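Local atomic coordinates of spore germination protein B3 (Bacillus subtilis subsp. subtilis, PDB entry 3N54), a protein that takes part in the germination response of spores to a mixture of L-asparagine, glucose, fructose and potassium ions, as a membrane lipoprotein of a germinant receptor. Residues D18-L23 / T52-V57; Y25-P30 / V46-K51; D70-I75 / H93-D98. All coordinates share one frame; numbering follows the deposited sequence.

Contact 1 of 3, residues D18-L23 / T52-V57. With SO4 (sulfate ion), chain C.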
loop_
_atom_site.group_PDB
_atom_site.type_symbol
_atom_site.label_atom_id
_atom_site.label_comp_id
_atom_site.label_asym_id
_atom_site.label_seq_id
_atom_site.Cartn_x
_atom_site.Cartn_y
_atom_site.Cartn_z
ATOM N N ASP A 18 -15.935 -34.895 -4.472
ATOM C CA ASP A 18 -14.625 -34.768 -3.823
ATOM C C ASP A 18 -14.755 -34.166 -2.418
ATOM O O ASP A 18 -13.872 -33.440 -1.953
ATOM C CB ASP A 18 -13.632 -33.977 -4.698
ATOM C CG ASP A 18 -14.167 -32.625 -5.147
ATOM O OD1 ASP A 18 -13.666 -32.117 -6.172
ATOM O OD2 ASP A 18 -15.080 -32.071 -4.498
ATOM N N HIS A 19 -15.875 -34.471 -1.759
ATOM C CA HIS A 19 -16.116 -34.118 -0.359
ATOM C C HIS A 19 -15.733 -32.674 0.013
ATOM O O HIS A 19 -14.647 -32.375 0.513
ATOM C CB HIS A 19 -15.416 -35.132 0.561
ATOM C CG HIS A 19 -16.086 -36.474 0.600
ATOM N ND1 HIS A 19 -16.010 -37.314 1.692
ATOM C CD2 HIS A 19 -16.880 -37.103 -0.299
ATOM C CE1 HIS A 19 -16.697 -38.417 1.449
ATOM N NE2 HIS A 19 -17.240 -38.312 0.249
ATOM N N GLN A 20 -16.651 -31.783 -0.275
ATOM C CA GLN A 20 -16.569 -30.429 0.184
ATOM C C GLN A 20 -17.971 -29.882 0.072
ATOM O O GLN A 20 -18.796 -30.414 -0.660
ATOM C CB GLN A 20 -15.548 -29.612 -0.619
ATOM C CG GLN A 20 -15.776 -29.541 -2.116
ATOM C CD GLN A 20 -14.509 -29.176 -2.892
ATOM O OE1 GLN A 20 -14.539 -29.014 -4.117
ATOM N NE2 GLN A 20 -13.390 -29.054 -2.183
ATOM N N TYR A 21 -18.247 -28.847 0.833
ATOM C CA TYR A 21 -19.524 -28.196 0.751
ATOM C C TYR A 21 -19.491 -27.196 -0.395
ATOM O O TYR A 21 -18.480 -26.537 -0.628
ATOM C CB TYR A 21 -19.860 -27.543 2.082
ATOM C CG TYR A 21 -20.058 -28.583 3.140
ATOM C CD1 TYR A 21 -19.042 -28.909 4.028
ATOM C CD2 TYR A 21 -21.248 -29.287 3.216
ATOM C CE1 TYR A 21 -19.228 -29.896 4.991
ATOM C CE2 TYR A 21 -21.444 -30.259 4.161
ATOM C CZ TYR A 21 -20.431 -30.562 5.050
ATOM O OH TYR A 21 -20.628 -31.544 5.984
ATOM N N LYS A 22 -20.591 -27.140 -1.136
ATOM C CA LYS A 22 -20.753 -26.183 -2.205
ATOM C C LYS A 22 -22.098 -25.507 -2.036
ATOM O O LYS A 22 -23.133 -26.148 -2.149
ATOM C CB LYS A 22 -20.647 -26.840 -3.587
ATOM C CG LYS A 22 -20.593 -25.819 -4.721
ATOM C CD LYS A 22 -20.264 -26.426 -6.083
ATOM C CE LYS A 22 -21.475 -27.102 -6.716
ATOM N NZ LYS A 22 -21.290 -27.336 -8.197
ATOM N N LEU A 23 -22.066 -24.217 -1.712
ATOM C CA LEU A 23 -23.265 -23.405 -1.617
ATOM C C LEU A 23 -23.368 -22.593 -2.890
ATOM O O LEU A 23 -22.453 -21.844 -3.208
ATOM C CB LEU A 23 -23.212 -22.466 -0.420
ATOM C CG LEU A 23 -23.490 -23.065 0.956
ATOM C CD1 LEU A 23 -22.369 -23.996 1.399
ATOM C CD2 LEU A 23 -23.695 -21.952 1.974
ATOM N N THR A 52 -20.919 -18.632 -5.488
ATOM C CA THR A 52 -20.662 -19.997 -5.107
ATOM C C THR A 52 -19.645 -19.978 -3.983
ATOM O O THR A 52 -18.645 -19.265 -4.062
ATOM C CB THR A 52 -20.118 -20.802 -6.296
ATOM O OG1 THR A 52 -21.122 -20.868 -7.312
ATOM C CG2 THR A 52 -19.729 -22.211 -5.877
ATOM N N ILE A 53 -19.921 -20.743 -2.930
ATOM C CA ILE A 53 -19.005 -20.890 -1.808
ATOM C C ILE A 53 -18.540 -22.344 -1.730
ATOM O O ILE A 53 -19.367 -23.257 -1.629
ATOM C CB ILE A 53 -19.654 -20.499 -0.484
ATOM C CG1 ILE A 53 -20.234 -19.085 -0.560
ATOM C CG2 ILE A 53 -18.639 -20.571 0.647
ATOM C CD1 ILE A 53 -20.795 -18.594 0.787
ATOM N N LEU A 54 -17.225 -22.547 -1.802
ATOM C CA LEU A 54 -16.625 -23.870 -1.708
ATOM C C LEU A 54 -15.861 -23.980 -0.400
ATOM O O LEU A 54 -15.057 -23.104 -0.064
ATOM C CB LEU A 54 -15.682 -24.140 -2.877
ATOM C CG LEU A 54 -16.307 -24.413 -4.251
ATOM C CD1 LEU A 54 -15.227 -24.474 -5.325
ATOM C CD2 LEU A 54 -17.134 -25.703 -4.256
ATOM N N GLU A 55 -16.110 -25.052 0.343
ATOM C CA GLU A 55 -15.427 -25.259 1.603
ATOM C C GLU A 55 -15.411 -26.710 2.058
ATOM O O GLU A 55 -16.412 -27.415 1.952
ATOM C CB GLU A 55 -16.089 -24.429 2.697
ATOM C CG GLU A 55 -15.282 -24.426 3.980
ATOM C CD GLU A 55 -15.823 -23.478 5.022
ATOM O OE1 GLU A 55 -17.023 -23.133 4.959
ATOM O OE2 GLU A 55 -15.036 -23.084 5.905
ATOM N N ALA A 56 -14.262 -27.141 2.577
ATOM C CA ALA A 56 -14.143 -28.442 3.228
ATOM C C ALA A 56 -14.461 -28.212 4.696
ATOM O O ALA A 56 -13.895 -27.308 5.305
ATOM C CB ALA A 56 -12.748 -28.984 3.066
ATOM N N VAL A 57 -15.381 -28.986 5.268
ATOM C CA VAL A 57 -15.720 -28.866 6.706
ATOM C C VAL A 57 -15.872 -30.264 7.347
ATOM O O VAL A 57 -16.531 -31.130 6.784
ATOM C CB VAL A 57 -16.999 -27.981 6.933
ATOM C CG1 VAL A 57 -17.374 -27.922 8.391
ATOM C CG2 VAL A 57 -16.796 -26.568 6.396
HETATM S S SO4 C . -16.019 -32.032 3.591
HETATM O O1 SO4 C . -16.552 -30.754 4.026
HETATM O O2 SO4 C . -16.875 -32.562 2.536
HETATM O O3 SO4 C . -14.661 -31.797 3.115
HETATM O O4 SO4 C . -15.994 -32.991 4.692
#

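Contact 2 of 3, residues Y25-P30 / V46-K51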
loop_
_atom_site.group_PDB
_atom_site.type_symbol
_atom_site.label_atom_id
_atom_site.label_comp_id
_atom_site.label_asym_id
_atom_site.label_seq_id
_atom_site.Cartn_x
_atom_site.Cartn_y
_atom_site.Cartn_z
ATOM N N TYR A 25 -25.677 -19.813 -4.476
ATOM C CA TYR A 25 -26.767 -18.862 -4.339
ATOM C C TYR A 25 -27.441 -18.679 -5.695
ATOM O O TYR A 25 -26.844 -18.960 -6.735
ATOM C CB TYR A 25 -26.272 -17.539 -3.760
ATOM C CG TYR A 25 -25.956 -17.648 -2.287
ATOM C CD1 TYR A 25 -24.768 -18.228 -1.849
ATOM C CD2 TYR A 25 -26.859 -17.196 -1.335
ATOM C CE1 TYR A 25 -24.485 -18.342 -0.500
ATOM C CE2 TYR A 25 -26.586 -17.302 0.018
ATOM C CZ TYR A 25 -25.396 -17.873 0.430
ATOM O OH TYR A 25 -25.132 -17.972 1.776
ATOM N N GLN A 26 -28.692 -18.236 -5.668
ATOM C CA GLN A 26 -29.520 -18.155 -6.868
ATOM C C GLN A 26 -30.302 -16.849 -6.921
ATOM O O GLN A 26 -30.862 -16.404 -5.920
ATOM C CB GLN A 26 -30.525 -19.310 -6.878
ATOM C CG GLN A 26 -29.928 -20.714 -6.637
ATOM C CD GLN A 26 -29.057 -21.192 -7.782
ATOM O OE1 GLN A 26 -28.236 -22.094 -7.619
ATOM N NE2 GLN A 26 -29.241 -20.600 -8.948
ATOM N N ASN A 27 -30.338 -16.245 -8.102
ATOM C CA ASN A 27 -31.126 -15.056 -8.344
ATOM C C ASN A 27 -32.406 -15.530 -9.007
ATOM O O ASN A 27 -32.414 -15.866 -10.193
ATOM C CB ASN A 27 -30.344 -14.077 -9.216
ATOM C CG ASN A 27 -29.053 -13.611 -8.552
ATOM O OD1 ASN A 27 -27.963 -13.709 -9.130
ATOM N ND2 ASN A 27 -29.168 -13.124 -7.330
ATOM N N LEU A 28 -33.486 -15.584 -8.234
ATOM C CA LEU A 28 -34.729 -16.192 -8.716
ATOM C C LEU A 28 -35.405 -15.343 -9.794
ATOM O O LEU A 28 -35.455 -14.114 -9.699
ATOM C CB LEU A 28 -35.695 -16.460 -7.556
ATOM C CG LEU A 28 -35.132 -17.316 -6.411
ATOM C CD1 LEU A 28 -36.191 -17.521 -5.351
ATOM C CD2 LEU A 28 -34.591 -18.659 -6.917
ATOM N N LEU A 29 -35.911 -16.027 -10.817
ATOM C CA LEU A 29 -36.588 -15.387 -11.934
ATOM C C LEU A 29 -37.910 -14.811 -11.444
ATOM O O LEU A 29 -38.662 -15.510 -10.779
ATOM C CB LEU A 29 -36.834 -16.407 -13.048
ATOM C CG LEU A 29 -37.372 -15.884 -14.379
ATOM C CD1 LEU A 29 -36.362 -14.967 -15.051
ATOM C CD2 LEU A 29 -37.748 -17.050 -15.301
ATOM N N PRO A 30 -38.183 -13.528 -11.730
ATOM C CA PRO A 30 -39.467 -12.973 -11.298
ATOM C C PRO A 30 -40.642 -13.725 -11.930
ATOM O O PRO A 30 -40.671 -13.905 -13.149
ATOM C CB PRO A 30 -39.418 -11.522 -11.796
ATOM C CG PRO A 30 -37.982 -11.216 -11.982
ATOM C CD PRO A 30 -37.313 -12.504 -12.342
ATOM N N VAL A 46 -34.130 -19.397 -12.542
ATOM C CA VAL A 46 -33.292 -18.297 -12.122
ATOM C C VAL A 46 -32.972 -17.419 -13.314
ATOM O O VAL A 46 -33.071 -17.855 -14.458
ATOM C CB VAL A 46 -31.968 -18.802 -11.502
ATOM C CG1 VAL A 46 -32.250 -19.717 -10.322
ATOM C CG2 VAL A 46 -31.117 -19.518 -12.539
ATOM N N THR A 47 -32.618 -16.171 -13.041
ATOM C CA THR A 47 -32.128 -15.282 -14.079
ATOM C C THR A 47 -30.664 -15.622 -14.270
ATOM O O THR A 47 -30.156 -15.646 -15.383
ATOM C CB THR A 47 -32.293 -13.809 -13.696
ATOM O OG1 THR A 47 -31.614 -13.561 -12.460
ATOM C CG2 THR A 47 -33.767 -13.467 -13.538
ATOM N N SER A 48 -29.993 -15.892 -13.156
ATOM C CA SER A 48 -28.612 -16.322 -13.154
ATOM C C SER A 48 -28.313 -16.989 -11.821
ATOM O O SER A 48 -29.074 -16.847 -10.862
ATOM C CB SER A 48 -27.684 -15.127 -13.330
ATOM O OG SER A 48 -27.698 -14.309 -12.168
ATOM N N HIS A 49 -27.202 -17.717 -11.765
ATOM C CA HIS A 49 -26.718 -18.246 -10.498
ATOM C C HIS A 49 -25.997 -17.105 -9.818
ATOM O O HIS A 49 -25.457 -16.236 -10.483
ATOM C CB HIS A 49 -25.782 -19.436 -10.700
ATOM C CG HIS A 49 -26.412 -20.564 -11.454
ATOM N ND1 HIS A 49 -26.009 -20.929 -12.720
ATOM C CD2 HIS A 49 -27.452 -21.372 -11.142
ATOM C CE1 HIS A 49 -26.760 -21.931 -13.145
ATOM N NE2 HIS A 49 -27.643 -22.219 -12.206
ATOM N N GLY A 50 -26.030 -17.089 -8.493
ATOM C CA GLY A 50 -25.333 -16.077 -7.715
ATOM C C GLY A 50 -23.967 -16.601 -7.345
ATOM O O GLY A 50 -23.398 -17.423 -8.057
ATOM N N LYS A 51 -23.440 -16.142 -6.220
ATOM C CA LYS A 51 -22.124 -16.583 -5.794
ATOM C C LYS A 51 -22.107 -18.057 -5.385
ATOM O O LYS A 51 -23.125 -18.638 -4.991
ATOM C CB LYS A 51 -21.598 -15.720 -4.642
ATOM C CG LYS A 51 -22.317 -15.885 -3.327
ATOM C CD LYS A 51 -21.773 -14.904 -2.296
ATOM C CE LYS A 51 -22.648 -14.852 -1.068
ATOM N NZ LYS A 51 -22.253 -13.735 -0.160
#

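Contact 3 of 3, residues D70-I75 / H93-D98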
loop_
_atom_site.group_PDB
_atom_site.type_symbol
_atom_site.label_atom_id
_atom_site.label_comp_id
_atom_site.label_asym_id
_atom_site.label_seq_id
_atom_site.Cartn_x
_atom_site.Cartn_y
_atom_site.Cartn_z
ATOM N N ASP A 70 -15.192 -13.962 15.552
ATOM C CA ASP A 70 -13.825 -13.491 15.392
ATOM C C ASP A 70 -13.747 -12.512 14.211
ATOM O O ASP A 70 -14.712 -12.353 13.451
ATOM C CB ASP A 70 -12.869 -14.662 15.185
ATOM C CG ASP A 70 -13.007 -15.293 13.822
ATOM O OD1 ASP A 70 -14.102 -15.217 13.223
ATOM O OD2 ASP A 70 -12.008 -15.865 13.343
ATOM N N HIS A 71 -12.589 -11.880 14.058
ATOM C CA HIS A 71 -12.393 -10.842 13.056
ATOM C C HIS A 71 -11.170 -11.139 12.197
ATOM O O HIS A 71 -10.232 -11.788 12.655
ATOM C CB HIS A 71 -12.204 -9.494 13.753
ATOM C CG HIS A 71 -13.413 -9.011 14.494
ATOM N ND1 HIS A 71 -13.859 -9.596 15.662
ATOM C CD2 HIS A 71 -14.253 -7.975 14.249
ATOM C CE1 HIS A 71 -14.930 -8.952 16.094
ATOM N NE2 HIS A 71 -15.189 -7.963 15.256
ATOM N N LEU A 72 -11.176 -10.638 10.968
ATOM C CA LEU A 72 -10.049 -10.793 10.051
ATOM C C LEU A 72 -8.838 -9.996 10.513
ATOM O O LEU A 72 -8.951 -8.820 10.841
ATOM C CB LEU A 72 -10.441 -10.328 8.650
ATOM C CG LEU A 72 -11.487 -11.159 7.911
ATOM C CD1 LEU A 72 -11.945 -10.415 6.655
ATOM C CD2 LEU A 72 -10.936 -12.529 7.562
ATOM N N LYS A 73 -7.674 -10.634 10.519
ATOM C CA LYS A 73 -6.436 -9.978 10.918
ATOM C C LYS A 73 -5.746 -9.267 9.761
ATOM O O LYS A 73 -5.104 -8.231 9.958
ATOM C CB LYS A 73 -5.474 -10.993 11.542
ATOM C CG LYS A 73 -6.074 -11.756 12.730
ATOM C CD LYS A 73 -6.587 -10.817 13.844
ATOM C CE LYS A 73 -7.476 -11.550 14.847
ATOM N NZ LYS A 73 -8.362 -10.588 15.562
ATOM N N VAL A 74 -5.867 -9.831 8.564
ATOM C CA VAL A 74 -5.205 -9.280 7.397
ATOM C C VAL A 74 -6.024 -9.529 6.135
ATOM O O VAL A 74 -6.566 -10.619 5.942
ATOM C CB VAL A 74 -3.767 -9.864 7.247
ATOM C CG1 VAL A 74 -3.800 -11.379 7.235
ATOM C CG2 VAL A 74 -3.076 -9.326 5.987
ATOM N N ILE A 75 -6.135 -8.489 5.311
ATOM C CA ILE A 75 -6.779 -8.554 4.011
ATOM C C ILE A 75 -5.715 -8.260 2.957
ATOM O O ILE A 75 -5.075 -7.203 3.008
ATOM C CB ILE A 75 -7.887 -7.502 3.848
ATOM C CG1 ILE A 75 -8.920 -7.583 4.983
ATOM C CG2 ILE A 75 -8.563 -7.665 2.506
ATOM C CD1 ILE A 75 -9.700 -8.836 4.979
ATOM N N HIS A 93 -18.330 -3.864 -0.214
ATOM C CA HIS A 93 -19.219 -4.814 -0.861
ATOM C C HIS A 93 -19.066 -6.226 -0.318
ATOM O O HIS A 93 -20.050 -6.897 -0.053
ATOM C CB HIS A 93 -18.991 -4.854 -2.377
ATOM C CG HIS A 93 -20.019 -5.675 -3.089
ATOM N ND1 HIS A 93 -21.106 -5.113 -3.724
ATOM C CD2 HIS A 93 -20.176 -7.017 -3.186
ATOM C CE1 HIS A 93 -21.867 -6.074 -4.214
ATOM N NE2 HIS A 93 -21.331 -7.240 -3.893
ATOM N N PHE A 94 -17.828 -6.665 -0.130
ATOM C CA PHE A 94 -17.574 -8.070 0.210
ATOM C C PHE A 94 -17.369 -8.392 1.671
ATOM O O PHE A 94 -17.511 -9.549 2.052
ATOM C CB PHE A 94 -16.357 -8.565 -0.569
ATOM C CG PHE A 94 -16.624 -8.744 -2.029
ATOM C CD1 PHE A 94 -17.383 -9.814 -2.471
ATOM C CD2 PHE A 94 -16.120 -7.860 -2.959
ATOM C CE1 PHE A 94 -17.635 -9.993 -3.822
ATOM C CE2 PHE A 94 -16.372 -8.037 -4.314
ATOM C CZ PHE A 94 -17.131 -9.106 -4.737
ATOM N N ILE A 95 -17.042 -7.395 2.486
ATOM C CA ILE A 95 -16.719 -7.641 3.881
ATOM C C ILE A 95 -17.696 -6.922 4.802
ATOM O O ILE A 95 -17.903 -5.714 4.684
ATOM C CB ILE A 95 -15.277 -7.181 4.195
ATOM C CG1 ILE A 95 -14.298 -7.799 3.199
ATOM C CG2 ILE A 95 -14.884 -7.563 5.606
ATOM C CD1 ILE A 95 -12.870 -7.351 3.404
ATOM N N ARG A 96 -18.305 -7.679 5.708
ATOM C CA ARG A 96 -19.207 -7.115 6.701
ATOM C C ARG A 96 -18.383 -6.306 7.681
ATOM O O ARG A 96 -17.245 -6.670 7.974
ATOM C CB ARG A 96 -19.933 -8.212 7.466
ATOM C CG ARG A 96 -20.837 -9.125 6.631
ATOM C CD ARG A 96 -21.109 -10.419 7.401
ATOM N NE ARG A 96 -21.513 -10.135 8.774
ATOM C CZ ARG A 96 -22.724 -9.709 9.139
ATOM N NH1 ARG A 96 -22.983 -9.478 10.427
ATOM N NH2 ARG A 96 -23.688 -9.517 8.236
ATOM N N ASP A 97 -18.946 -5.212 8.183
ATOM C CA ASP A 97 -18.240 -4.374 9.153
ATOM C C ASP A 97 -17.755 -5.171 10.364
ATOM O O ASP A 97 -16.651 -4.926 10.862
ATOM C CB ASP A 97 -19.112 -3.203 9.624
ATOM C CG ASP A 97 -19.144 -2.043 8.626
ATOM O OD1 ASP A 97 -19.404 -0.906 9.071
ATOM O OD2 ASP A 97 -18.902 -2.251 7.413
ATOM N N ASP A 98 -18.550 -6.138 10.822
ATOM C CA ASP A 98 -18.154 -6.910 12.005
ATOM C C ASP A 98 -17.110 -8.003 11.735
ATOM O O ASP A 98 -16.711 -8.694 12.656
ATOM C CB ASP A 98 -19.378 -7.461 12.777
ATOM C CG ASP A 98 -20.212 -8.458 11.979
ATOM O OD1 ASP A 98 -19.729 -9.037 10.985
ATOM O OD2 ASP A 98 -21.382 -8.677 12.374
#

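Contact 1 of 3, residues D18-L23 / T52-V57
Tyr21 and Leu23 pair with Glu55 and Ile53 in an antiparallel ladder, part of the three-stranded antiparallel sheet of the N-terminal domain, in which strand 21-28 is the middle strand and 46-55 an outer one. The segments run 169° apart in direction. Both of these are hydrogen-bonded pairs, with Lys22 and Leu54 forming the non-hydrogen-bonded pair between them.

On the face carrying Tyr21 and Leu23, the tyrosine ring presents its edge to the neighbouring strand. CG stands beside the backbone N, anti to the carbonyl carbon (chi1 -66°), which brings the CE1 side of the ring to Val57, with CE1 3.5 Å from Val57 CB. The carbonyl oxygens of Glu55 and Val57 also meet this ring at its edge, near the ring plane. Ile62 of helix 59-63 touches both Tyr21 and Val57, tying the end of the ladder to the following helix. Further along the same face, Leu23 CB lies 4.1 Å from Ile53 CB, and Leu23 also packs on Leu11 and Ile13 of strand 8-15.

On the face carrying Lys22 and Leu54, these two lie side by side and point the same way; Lys22 CG is 3.5 Å from Leu54 CD2, tighter than ordinary carbon packing. Beside them, Thr52 CG2 lies 3.9 Å from Lys22 CG. Having CG anti to the backbone N (chi1 -171°), the lysine gives its methylenes to the neighbouring strand, while a bend at chi3 turns the ammonium end off from it.

A sulfate, probably from the crystallisation liquor, sits beyond the end of strand 46-55, beside the start of strand 21-28. Its hydrogen bond from Val57 N is modelled so short that its length is doubtful; another of its oxygens, O3, lies 3.4 Å from Ala56 CB.

Contact 2 of 3, residues Y25-P30 / V46-K51
Tyr25 and Lys51 open a strongly twisted antiparallel pairing, in which the short strand segments run 136° apart and approach to 4.1 Å between their axes. This is the far half of the hairpin-like pair formed by strands 21-28 and 46-55 in the three-stranded sheet, where segment 46-51 turns a corner at Thr47 and Ser48. Tyr25 N donates to Lys51 O and Gly50 N to Tyr25 O, at 2.9 and 2.7 Å.

The Lys51 chain, extended beyond CG, runs alongside Tyr25 and points the same way. Its CE lies over one ring face in a CH-pi contact, 4.2 Å from the centroid and displaced from the ring centre, while Lys51 O meets the ring edge in plane. The ammonium is farther off, at most a weak cation-pi partner. Replacing Tyr25 with an alanine would probably leave the lysine methylenes without the ring they lie on, setting that chain free to turn.

Beyond the ring, Gln26 CB touches Val46 CG1 at 3.9 Å. At the corner, Asn27 O takes the Thr47 N-H and a weak second bond from Thr47 OG1. With OG1 between the backbone N and the carbonyl carbon (chi1 57°), the threonine methyl is left for Leu29: Thr47 CG2 presses on Leu29 CD1 at a tight 3.4 Å.

Contact 3 of 3, residues D70-I75 / H93-D98
His71 is the first residue of segment 70-75 to press on the other segment with its side chain. With CG beside the backbone N and anti to the carbonyl carbon (chi1 -66°), the ring comes up to the main-chain carbonyl of Asp98, His71 CD2 lying 3.0 Å from Asp98 O. His71 NE2 is almost as near that oxygen, but the angle is too poor for a hydrogen bond. The Asp98 carboxylate is engaged elsewhere: Arg96 grips it side-on with two nitrogens, NE to OD1 at 3.0 Å and NH1 to OD2 at 2.6 Å, each on the syn side and somewhat out of the carboxylate plane. This salt bridge, internal to segment 93-98, probably offsets much of the charge of Asp98. Arg101 touches the same histidine.

Leu72 follows, its CB directed at the other segment; its CD1 reaches to 4.2 Å from Ile95 CG2. The Leu72 backbone bonds with Glu99, and its carbonyl oxygen accepts a hydrogen bond from Ser104 OG.

The chain goes on into strand 74-77, an outer strand of the mixed five-stranded sheet. It lies parallel to its neighbour 105-109, and the two are joined through helices 79-84 and 87-94, a beta-alpha-beta crossover. Ile95 is the residue where the second of these helices gives up helical geometry, and the return chain 95-98 runs 147° from the direction of 70-75. Backbone bonds tie Lys73 to Tyr105 and Ile75 to Tyr105 and Met107.

Ile75 then closes the segment's contact from the strand side. It and Ile95 reach for each other tip to tip, CD1 to CD1 at 3.8 Å. The Ile95 chain is extended (chi2 178°), which carries its terminal methyl out to this meeting, and Leu100 touches both isoleucines.

All three contacts lie at the surface of the N-terminal region and none has a fully buried residue. Contacts 1 and 2 hold the same two strands, 21-28 and 46-55, and touch each other where Ile53 CD1 packs on Tyr25 CE1 at 3.9 Å; contact 2 spans the inner part of the excursion between them and contact 1 the outer. Both rest on backbone hydrogen bonds; the strands run nearly antiparallel in contact 1 and are strongly twisted in contact 2. Contact 3 joins the edge of a different sheet to a helix end, about 21 Å from contact 1 between centres. It has no hydrogen bond between its segments, buries much less surface, and depends on aliphatic tips and a histidine ring.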